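Trypsin-resistant surface T6 protein (Streptococcus pyogenes serotype M6, PDB 4P0D) serves as the backbone pilin of the streptococcal pilus, probably joined into the covalent shaft on the cell surface by sortase. Local coordinates at residues Ala93-Ala98 and Leu113-Tyr118; Leu23-Glu28 and Lys72-Glu77; Leu348-Thr353 and Ala447-Thr452; Thr166-Val171 and Ile361-Ser366. The protein carries 1 engineered substitution. One frame throughout, in Å; residues are numbered along the deposited sequence.

Interaction 1 (Ala93-Ala98 and Leu113-Tyr118); sequences ASVYIA and LLAASY
Ser94 O takes an amide N-H and a weaker CA-H from the strand opposite: Ala116 N bonds to it at 2.8 Å, and Ala115 CA makes the CA-H...O contact. Ser94 N returns a bond to Ala116 O at 3.1 Å, completing an antiparallel hydrogen-bonded pair. Tyr96 and Leu114 form the next one, with Tyr96 N 2.6 Å from Leu114 O and Leu114 N 2.9 Å from Tyr96 O. Val95 with Ala115 and Ile97 with Leu113 are non-hydrogen-bonded pairs. On their face Leu113 CD1 does most of the touching. Leu113 CG stands opposite the backbone N (chi1 175°), which helps bring the branch across. There Leu113 CD1 lies 3.6 Å from Val95 CG1 and 3.8 Å from Ile97 CD1. On the other face, Tyr96 has Leu114 O at its ring edge and meets Tyr88 edge-to-face. At the far end, Ala93 CB touches Tyr118 CE2 at 3.9 Å, while Tyr118 OH bonds to Tyr31 and Asp6. The two strands make a beta hairpin of the Ig-like domain. Backbone groups of Ser94, Tyr96, Leu114 and Ala116 pair with each other, while Val95 and Ile97 bond to strand 20-31. Shielding by largely apolar side chains probably strengthens these bonds.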
# COMPACT_ATOMS: atom_id res chain seq x y z
N ALA A 93 -32.43 -11.46 -35.98
CA ALA A 93 -32.83 -11.31 -34.60
C ALA A 93 -32.00 -12.29 -33.78
O ALA A 93 -31.78 -13.43 -34.20
CB ALA A 93 -34.32 -11.58 -34.42
N SER A 94 -31.48 -11.80 -32.67
CA SER A 94 -30.54 -12.53 -31.84
C SER A 94 -30.35 -11.81 -30.52
O SER A 94 -30.64 -10.62 -30.40
CB SER A 94 -29.21 -12.70 -32.57
OG SER A 94 -28.88 -11.53 -33.29
N VAL A 95 -29.86 -12.56 -29.53
CA VAL A 95 -29.73 -12.09 -28.15
C VAL A 95 -28.31 -12.39 -27.70
O VAL A 95 -27.83 -13.49 -27.90
CB VAL A 95 -30.73 -12.81 -27.23
CG1 VAL A 95 -30.81 -12.14 -25.87
CG2 VAL A 95 -32.11 -12.86 -27.88
N TYR A 96 -27.66 -11.40 -27.10
CA TYR A 96 -26.26 -11.49 -26.68
C TYR A 96 -26.04 -11.03 -25.23
O TYR A 96 -26.73 -10.18 -24.72
CB TYR A 96 -25.36 -10.61 -27.57
CG TYR A 96 -25.31 -11.00 -29.03
CD1 TYR A 96 -26.29 -10.57 -29.92
CD2 TYR A 96 -24.26 -11.78 -29.53
CE1 TYR A 96 -26.25 -10.93 -31.25
CE2 TYR A 96 -24.21 -12.14 -30.86
CZ TYR A 96 -25.21 -11.70 -31.71
OH TYR A 96 -25.16 -12.05 -33.03
N ILE A 97 -25.02 -11.60 -24.61
CA ILE A 97 -24.45 -11.03 -23.39
C ILE A 97 -23.13 -10.41 -23.80
O ILE A 97 -22.31 -11.08 -24.42
CB ILE A 97 -24.17 -12.11 -22.34
CG1 ILE A 97 -25.49 -12.73 -21.86
CG2 ILE A 97 -23.38 -11.55 -21.16
CD1 ILE A 97 -26.47 -11.74 -21.25
N ALA A 98 -22.92 -9.14 -23.46
CA ALA A 98 -21.63 -8.50 -23.68
C ALA A 98 -20.87 -8.43 -22.36
O ALA A 98 -21.45 -8.03 -21.34
CB ALA A 98 -21.83 -7.12 -24.28
N LEU A 113 -26.90 -7.12 -21.49
CA LEU A 113 -27.76 -7.88 -22.40
C LEU A 113 -28.16 -7.02 -23.59
O LEU A 113 -28.78 -5.97 -23.43
CB LEU A 113 -29.02 -8.35 -21.68
CG LEU A 113 -30.06 -9.04 -22.57
CD1 LEU A 113 -29.64 -10.46 -22.89
CD2 LEU A 113 -31.41 -9.02 -21.86
N LEU A 114 -27.85 -7.52 -24.79
CA LEU A 114 -28.22 -6.84 -26.01
C LEU A 114 -29.00 -7.78 -26.92
O LEU A 114 -28.70 -8.98 -27.00
CB LEU A 114 -26.98 -6.35 -26.76
CG LEU A 114 -26.18 -5.26 -26.04
CD1 LEU A 114 -24.80 -5.13 -26.66
CD2 LEU A 114 -26.88 -3.91 -26.05
N ALA A 115 -29.98 -7.23 -27.61
CA ALA A 115 -30.80 -8.05 -28.52
C ALA A 115 -31.18 -7.24 -29.75
O ALA A 115 -31.48 -6.06 -29.63
CB ALA A 115 -32.05 -8.53 -27.80
N ALA A 116 -31.15 -7.88 -30.93
CA ALA A 116 -31.81 -7.34 -32.12
C ALA A 116 -33.17 -8.01 -32.25
O ALA A 116 -33.27 -9.25 -32.22
CB ALA A 116 -30.97 -7.55 -33.36
N SER A 117 -34.22 -7.19 -32.36
CA SER A 117 -35.61 -7.66 -32.24
C SER A 117 -36.59 -6.99 -33.20
O SER A 117 -36.48 -5.80 -33.47
CB SER A 117 -36.11 -7.40 -30.81
OG SER A 117 -37.47 -7.80 -30.70
N TYR A 118 -37.56 -7.76 -33.68
CA TYR A 118 -38.63 -7.23 -34.53
C TYR A 118 -39.76 -6.63 -33.72
O TYR A 118 -40.68 -6.07 -34.29
CB TYR A 118 -39.20 -8.33 -35.44
CG TYR A 118 -38.22 -8.84 -36.45
CD1 TYR A 118 -37.81 -8.04 -37.51
CD2 TYR A 118 -37.72 -10.13 -36.37
CE1 TYR A 118 -36.90 -8.50 -38.46
CE2 TYR A 118 -36.81 -10.60 -37.30
CZ TYR A 118 -36.40 -9.76 -38.35
OH TYR A 118 -35.48 -10.21 -39.27

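Interaction 2 (Leu23-Glu28 and Lys72-Glu77); sequences LYKIGE and KPFSTE
Phe74, Lys25 and Leu23 carry this contact. Glu28 CG sits over one face of the Phe74 ring, 3.6 Å from its centroid and 12° off the normal, a CH-pi contact. The Glu28 carboxylate stacks nearly flat on it, planes 15° apart. Ile26 O comes to the ring edge. Phe74 N bonds to Lys25 O at 2.7 Å, and Lys25 N to Ser75 O at 2.8 Å. The Lys25 chain is extended, with CG anti to the backbone N (chi1 -171°), and runs past Phe74 at about a right angle. Lys25 CD packs 4.0 Å from Phe74 CB and 3.6 Å from Ser75 OG. Leu23 holds the other end by an antiparallel hydrogen-bonded pair, Leu23 N to Glu77 O at 2.7 Å and Glu77 N to Leu23 O at 2.8 Å, and its CB lies against Glu77 CB. On the other face of the strands Tyr24 lies beside Thr76, pointing the same way, and its CB touches Pro73. Strand 20-31 pairs with strand 75-79 here, with strand 38-43 further along, and with strand 94-101. Ile26 and Gly27 form a classic beta bulge facing Val95. Helix 56-68 packs on Tyr24 and Ile26, and Tyr88 of strand 86-91 touches Leu23 and Glu77.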
# COMPACT_ATOMS: atom_id res chain seq x y z
N LEU A 23 -18.92 -10.35 -27.27
CA LEU A 23 -20.35 -10.61 -27.32
C LEU A 23 -20.56 -12.13 -27.44
O LEU A 23 -19.93 -12.78 -28.29
CB LEU A 23 -21.01 -9.87 -28.48
CG LEU A 23 -21.73 -8.57 -28.12
CD1 LEU A 23 -20.78 -7.54 -27.51
CD2 LEU A 23 -22.41 -8.00 -29.36
N TYR A 24 -21.40 -12.68 -26.58
CA TYR A 24 -21.69 -14.11 -26.60
C TYR A 24 -23.12 -14.31 -26.99
O TYR A 24 -24.02 -13.86 -26.29
CB TYR A 24 -21.46 -14.71 -25.21
CG TYR A 24 -20.06 -14.50 -24.68
CD1 TYR A 24 -19.05 -15.38 -25.00
CD2 TYR A 24 -19.76 -13.43 -23.84
CE1 TYR A 24 -17.77 -15.21 -24.52
CE2 TYR A 24 -18.48 -13.25 -23.35
CZ TYR A 24 -17.48 -14.15 -23.69
OH TYR A 24 -16.17 -14.00 -23.21
N LYS A 25 -23.35 -14.97 -28.12
CA LYS A 25 -24.72 -15.17 -28.56
C LYS A 25 -25.39 -16.28 -27.74
O LYS A 25 -24.97 -17.44 -27.79
CB LYS A 25 -24.75 -15.51 -30.04
CG LYS A 25 -26.14 -15.53 -30.65
CD LYS A 25 -25.96 -15.99 -32.09
CE LYS A 25 -27.11 -15.66 -32.98
NZ LYS A 25 -26.67 -15.93 -34.38
N ILE A 26 -26.43 -15.89 -27.01
CA ILE A 26 -27.20 -16.80 -26.15
C ILE A 26 -28.61 -17.08 -26.67
O ILE A 26 -29.30 -17.93 -26.11
CB ILE A 26 -27.33 -16.23 -24.72
CG1 ILE A 26 -27.93 -14.82 -24.74
CG2 ILE A 26 -25.96 -16.22 -24.05
CD1 ILE A 26 -28.62 -14.43 -23.45
N GLY A 27 -29.03 -16.36 -27.71
CA GLY A 27 -30.38 -16.52 -28.29
C GLY A 27 -30.30 -16.43 -29.81
O GLY A 27 -29.90 -15.39 -30.35
N GLU A 28 -30.67 -17.53 -30.48
CA GLU A 28 -30.78 -17.58 -31.95
C GLU A 28 -32.20 -17.24 -32.37
O GLU A 28 -33.18 -17.78 -31.83
CB GLU A 28 -30.44 -18.98 -32.49
CG GLU A 28 -28.95 -19.28 -32.60
CD GLU A 28 -28.63 -20.63 -33.25
OE1 GLU A 28 -29.49 -21.55 -33.25
OE2 GLU A 28 -27.50 -20.79 -33.75
N LYS A 72 -23.06 -22.81 -23.27
CA LYS A 72 -22.23 -22.64 -24.46
C LYS A 72 -22.96 -21.68 -25.39
O LYS A 72 -24.07 -21.96 -25.86
CB LYS A 72 -21.92 -23.97 -25.16
N PRO A 73 -22.35 -20.53 -25.67
CA PRO A 73 -23.01 -19.62 -26.59
C PRO A 73 -22.95 -20.18 -28.00
O PRO A 73 -22.10 -21.00 -28.32
CB PRO A 73 -22.21 -18.32 -26.46
CG PRO A 73 -20.86 -18.74 -26.02
CD PRO A 73 -20.95 -20.13 -25.42
N PHE A 74 -23.89 -19.74 -28.84
CA PHE A 74 -23.91 -20.16 -30.25
C PHE A 74 -22.76 -19.58 -31.04
O PHE A 74 -22.33 -20.14 -32.04
CB PHE A 74 -25.21 -19.74 -30.89
CG PHE A 74 -26.40 -20.36 -30.26
CD1 PHE A 74 -26.77 -21.66 -30.60
CD2 PHE A 74 -27.17 -19.67 -29.34
CE1 PHE A 74 -27.88 -22.25 -30.03
CE2 PHE A 74 -28.28 -20.25 -28.77
CZ PHE A 74 -28.64 -21.55 -29.11
N SER A 75 -22.29 -18.41 -30.62
CA SER A 75 -21.12 -17.81 -31.24
C SER A 75 -20.53 -16.79 -30.28
O SER A 75 -21.20 -16.33 -29.36
CB SER A 75 -21.49 -17.14 -32.57
OG SER A 75 -22.37 -16.06 -32.36
N THR A 76 -19.26 -16.48 -30.50
CA THR A 76 -18.53 -15.49 -29.74
C THR A 76 -17.98 -14.45 -30.70
O THR A 76 -17.29 -14.81 -31.65
CB THR A 76 -17.35 -16.13 -29.00
OG1 THR A 76 -17.83 -17.21 -28.21
CG2 THR A 76 -16.65 -15.11 -28.10
N GLU A 77 -18.26 -13.17 -30.44
CA GLU A 77 -17.76 -12.05 -31.27
C GLU A 77 -16.88 -11.08 -30.49
O GLU A 77 -17.20 -10.70 -29.35
CB GLU A 77 -18.92 -11.22 -31.84
CG GLU A 77 -20.02 -12.01 -32.52
CD GLU A 77 -19.59 -12.62 -33.83
OE1 GLU A 77 -18.59 -12.17 -34.44
OE2 GLU A 77 -20.27 -13.58 -34.24

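Interaction 3 (Leu348-Thr353 and Ala447-Thr452)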
# COMPACT_ATOMS: atom_id res chain seq x y z
N LEU A 348 19.14 13.30 25.05
CA LEU A 348 20.17 12.46 24.43
C LEU A 348 19.56 11.49 23.43
O LEU A 348 18.66 10.73 23.77
CB LEU A 348 20.90 11.66 25.50
CG LEU A 348 22.03 10.75 25.01
CD1 LEU A 348 23.23 11.56 24.58
CD2 LEU A 348 22.40 9.75 26.09
N ILE A 349 20.08 11.54 22.20
CA ILE A 349 19.64 10.70 21.10
C ILE A 349 20.55 9.48 20.90
O ILE A 349 20.08 8.38 20.64
CB ILE A 349 19.59 11.54 19.80
CG1 ILE A 349 18.65 12.72 20.01
CG2 ILE A 349 19.13 10.70 18.62
CD1 ILE A 349 17.36 12.33 20.71
N ASP A 350 21.86 9.70 21.02
CA ASP A 350 22.85 8.68 20.72
C ASP A 350 24.19 9.06 21.36
O ASP A 350 24.40 10.23 21.75
CB ASP A 350 23.00 8.58 19.19
CG ASP A 350 23.78 7.34 18.73
OD1 ASP A 350 23.86 6.34 19.47
OD2 ASP A 350 24.30 7.37 17.60
N ILE A 351 25.07 8.06 21.48
CA ILE A 351 26.45 8.24 21.95
C ILE A 351 27.38 7.59 20.93
O ILE A 351 27.15 6.47 20.47
CB ILE A 351 26.65 7.65 23.37
CG1 ILE A 351 25.91 8.53 24.39
CG2 ILE A 351 28.13 7.60 23.77
CD1 ILE A 351 25.74 7.87 25.73
N VAL A 352 28.42 8.31 20.56
CA VAL A 352 29.33 7.84 19.53
C VAL A 352 30.78 8.01 19.98
O VAL A 352 31.08 8.84 20.82
CB VAL A 352 29.07 8.56 18.19
CG1 VAL A 352 27.59 8.48 17.82
CG2 VAL A 352 29.50 10.02 18.24
N THR A 353 31.65 7.20 19.40
CA THR A 353 33.07 7.24 19.69
C THR A 353 33.84 7.43 18.40
O THR A 353 33.58 6.72 17.43
CB THR A 353 33.48 5.91 20.34
OG1 THR A 353 32.81 5.79 21.59
CG2 THR A 353 34.98 5.85 20.57
N ALA A 447 15.55 2.20 28.52
CA ALA A 447 16.67 1.84 27.66
C ALA A 447 17.81 2.83 27.85
O ALA A 447 17.62 4.04 27.68
CB ALA A 447 16.25 1.83 26.21
N TYR A 448 18.99 2.29 28.21
CA TYR A 448 20.26 3.04 28.24
C TYR A 448 21.20 2.45 27.21
O TYR A 448 21.11 1.28 26.88
CB TYR A 448 20.93 2.94 29.62
CG TYR A 448 20.00 3.34 30.71
CD1 TYR A 448 19.14 2.41 31.29
CD2 TYR A 448 19.94 4.66 31.14
CE1 TYR A 448 18.26 2.77 32.28
CE2 TYR A 448 19.05 5.04 32.13
CZ TYR A 448 18.22 4.09 32.69
OH TYR A 448 17.33 4.46 33.68
N ILE A 449 22.11 3.28 26.70
CA ILE A 449 23.17 2.81 25.82
C ILE A 449 24.25 2.21 26.71
O ILE A 449 24.79 2.91 27.57
CB ILE A 449 23.74 3.95 24.96
CG1 ILE A 449 22.64 4.51 24.04
CG2 ILE A 449 24.94 3.46 24.16
CD1 ILE A 449 22.98 5.83 23.40
N GLU A 450 24.53 0.93 26.53
CA GLU A 450 25.48 0.19 27.38
C GLU A 450 26.91 0.31 26.89
O GLU A 450 27.84 0.37 27.69
CB GLU A 450 25.11 -1.29 27.47
CG GLU A 450 25.91 -2.04 28.53
CD GLU A 450 25.60 -3.52 28.60
OE1 GLU A 450 25.27 -4.11 27.55
OE2 GLU A 450 25.70 -4.09 29.71
N SER A 451 27.08 0.32 25.57
CA SER A 451 28.40 0.47 24.98
C SER A 451 28.29 1.06 23.57
O SER A 451 27.22 1.04 22.96
CB SER A 451 29.10 -0.89 24.92
OG SER A 451 28.44 -1.77 24.02
N THR A 452 29.41 1.58 23.07
CA THR A 452 29.46 2.10 21.70
C THR A 452 30.66 1.54 20.95
O THR A 452 31.77 1.52 21.47
CB THR A 452 29.57 3.64 21.68
OG1 THR A 452 30.85 4.03 22.15
CG2 THR A 452 28.50 4.26 22.55
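Ile449 reaches Ile351 because its CG1 stands anti to its carbonyl carbon (chi1 -63°) and the chain runs out straight to CD1. Thr452 has its OG1 between the backbone N and the carbonyl carbon (chi1 70°). That sends OG1 to Thr353 and CG2 to Ile351. The two threonine side chains cross obliquely and their hydroxyls meet, with Thr353 OG1 2.7 Å from Thr452 OG1. Either may give the proton. The Thr452 side chain crosses Ile351 at about a right angle, with CG2 3.6 Å from Ile351 CG2 and 3.3 Å from Ile351 O. Ile449 CD1 presses on the backbone, 3.6 Å from Ile351 N and 3.9 Å from Asp350 CA. Ile351 N is buried and has no partner in the model, probably at some energetic cost. Asp350 OD1 lies near Ile449 CD1, while OD2 makes a salt bridge to Lys406. Side chains of Ile449 and Thr452 pack on strand 348-353, joining two sheets. Strand 348-353, in the prealbumin-like domain, is an outermost strand of its four-stranded antiparallel sheet, beside strand 338-343, where Ile349 and Asp350 form a classic beta bulge facing Val341. Strand 445-451 lies inside the second four-stranded sheet, between strands 409-411 and 425-428.

Interaction 4 (Thr166-Val171 and Ile361-Ser366)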
# COMPACT_ATOMS: atom_id res chain seq x y z
N THR A 166 11.71 10.62 9.79
CA THR A 166 11.51 10.00 11.09
C THR A 166 12.86 9.65 11.72
O THR A 166 13.93 9.91 11.14
CB THR A 166 10.63 8.74 10.94
OG1 THR A 166 10.24 8.27 12.24
CG2 THR A 166 11.38 7.67 10.21
N SER A 167 12.83 9.03 12.89
CA SER A 167 14.04 8.70 13.61
C SER A 167 13.93 7.32 14.23
O SER A 167 12.82 6.79 14.40
CB SER A 167 14.31 9.77 14.66
OG SER A 167 13.29 9.76 15.66
N LEU A 168 15.07 6.73 14.56
CA LEU A 168 15.12 5.42 15.25
C LEU A 168 14.24 5.43 16.50
O LEU A 168 14.32 6.34 17.33
CB LEU A 168 16.56 5.06 15.63
CG LEU A 168 16.74 3.81 16.48
CD1 LEU A 168 16.38 2.57 15.66
CD2 LEU A 168 18.18 3.73 16.95
N GLY A 169 13.39 4.42 16.63
CA GLY A 169 12.50 4.29 17.78
C GLY A 169 11.20 5.05 17.67
O GLY A 169 10.40 4.99 18.58
N SER A 170 10.94 5.73 16.55
CA SER A 170 9.67 6.44 16.36
C SER A 170 8.53 5.51 15.93
O SER A 170 8.71 4.65 15.08
CB SER A 170 9.84 7.55 15.32
OG SER A 170 10.79 8.51 15.73
N VAL A 171 7.35 5.70 16.50
CA VAL A 171 6.17 4.94 16.08
C VAL A 171 5.42 5.73 15.01
O VAL A 171 5.05 6.90 15.20
CB VAL A 171 5.24 4.60 17.27
CG1 VAL A 171 3.88 4.13 16.80
CG2 VAL A 171 5.88 3.54 18.15
N ILE A 361 29.51 8.57 13.48
CA ILE A 361 28.19 8.69 12.86
C ILE A 361 27.09 8.30 13.85
O ILE A 361 27.23 7.34 14.61
CB ILE A 361 28.06 7.82 11.59
CG1 ILE A 361 29.07 8.26 10.53
CG2 ILE A 361 26.66 7.93 11.00
CD1 ILE A 361 29.11 7.34 9.33
N SER A 362 26.00 9.05 13.81
CA SER A 362 24.87 8.81 14.71
C SER A 362 23.93 7.74 14.15
O SER A 362 24.01 7.38 12.97
CB SER A 362 24.07 10.09 14.88
OG SER A 362 23.23 10.34 13.77
N THR A 363 23.04 7.26 15.00
CA THR A 363 21.87 6.50 14.57
C THR A 363 20.90 7.42 13.80
O THR A 363 21.12 8.64 13.69
CB THR A 363 21.14 5.90 15.78
OG1 THR A 363 20.94 6.92 16.76
CG2 THR A 363 21.93 4.75 16.36
N GLN A 364 19.80 6.86 13.30
CA GLN A 364 18.93 7.55 12.34
C GLN A 364 18.07 8.64 12.97
O GLN A 364 17.39 8.42 13.97
CB GLN A 364 18.02 6.56 11.62
CG GLN A 364 18.71 5.44 10.85
CD GLN A 364 18.97 4.20 11.68
OE1 GLN A 364 19.15 4.29 12.89
NE2 GLN A 364 19.00 3.04 11.04
N VAL A 365 18.07 9.81 12.33
CA VAL A 365 17.39 10.98 12.83
C VAL A 365 16.47 11.62 11.78
O VAL A 365 16.72 11.53 10.59
CB VAL A 365 18.40 12.04 13.33
CG1 VAL A 365 19.28 11.44 14.42
CG2 VAL A 365 19.27 12.61 12.21
N SER A 366 15.44 12.31 12.26
CA SER A 366 14.53 13.03 11.37
C SER A 366 15.13 14.38 11.02
O SER A 366 16.10 14.81 11.64
CB SER A 366 13.21 13.25 12.07
OG SER A 366 13.35 14.19 13.13
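The carbonyl group of Gln364 receives Leu168 from above its plane. Leu168 N stands 40° out of that plane and 2.9 Å from Gln364 O, so the bond does not use a lone pair. The N-H itself points well, at 168°. Ser167 CA also approaches Gln364 O, at 3.4 Å. The side-chain amide of Gln364 is the other flat group. Its chain is bent at chi2, and OE1 comes to within 3.8 Å of Leu168 CB. Its NE2 end bonds to Asn267 O and Ala269 O, which fixes how the amide is turned. With chi1 at 173°, the Leu168 chain swings away from its own N and carries CD2 obliquely across Thr363, 3.9 Å from Thr363 CB. At the other end the backbones lie close. Thr166 O is 3.0 Å from Ser366 N, but the angle is too poor for a hydrogen bond. Thr166 O also touches Ser366 CB at 3.5 Å. A type II beta turn from Ser167 to Ser170 shapes the first loop, closed by Ser170 N to Ser167 O at 3.0 Å. On the second loop, Ser362 OG bonds to Thr363 O at 2.7 Å and also to Ile321 N. The contact joins two loops from different domains. Loop 166-171 leads into strand 171-179 of the Cna-B-like domain, and its Gly169 and Ser170 bond to Val265 at the end of strand 258-265. Loop 361-366 belongs to the prealbumin-like domain, between strands 359-361 and 368-376. Ser362 is tied to Ile321 of strand 320-327, and Leu168 also packs on Phe432 of strand 431-434.

How the interactions relate
The four contacts form two clusters. Interactions 1 and 2 have centres 10 Å apart and meet through neighbouring strands 20-31 and 94-101 of the Ig-like domain: Ile97 O is 2.8 Å from Tyr24 N, a probable hydrogen bond, and Ala98 CB packs on Leu23 CD1. The bound calcium ion, at Ser82 and Thr85, lies about 12 Å from the side chain of Leu23 and about 13 Å from that of Leu114. Interactions 3 and 4 have centres 13 Å apart. Asp350 OD2 reaches Thr363 N at 2.9 Å, also probably a hydrogen bond. The centres of interactions 1 and 3 are 77 Å apart, on opposite sides of the chain's centre, in keeping with an elongated pilin.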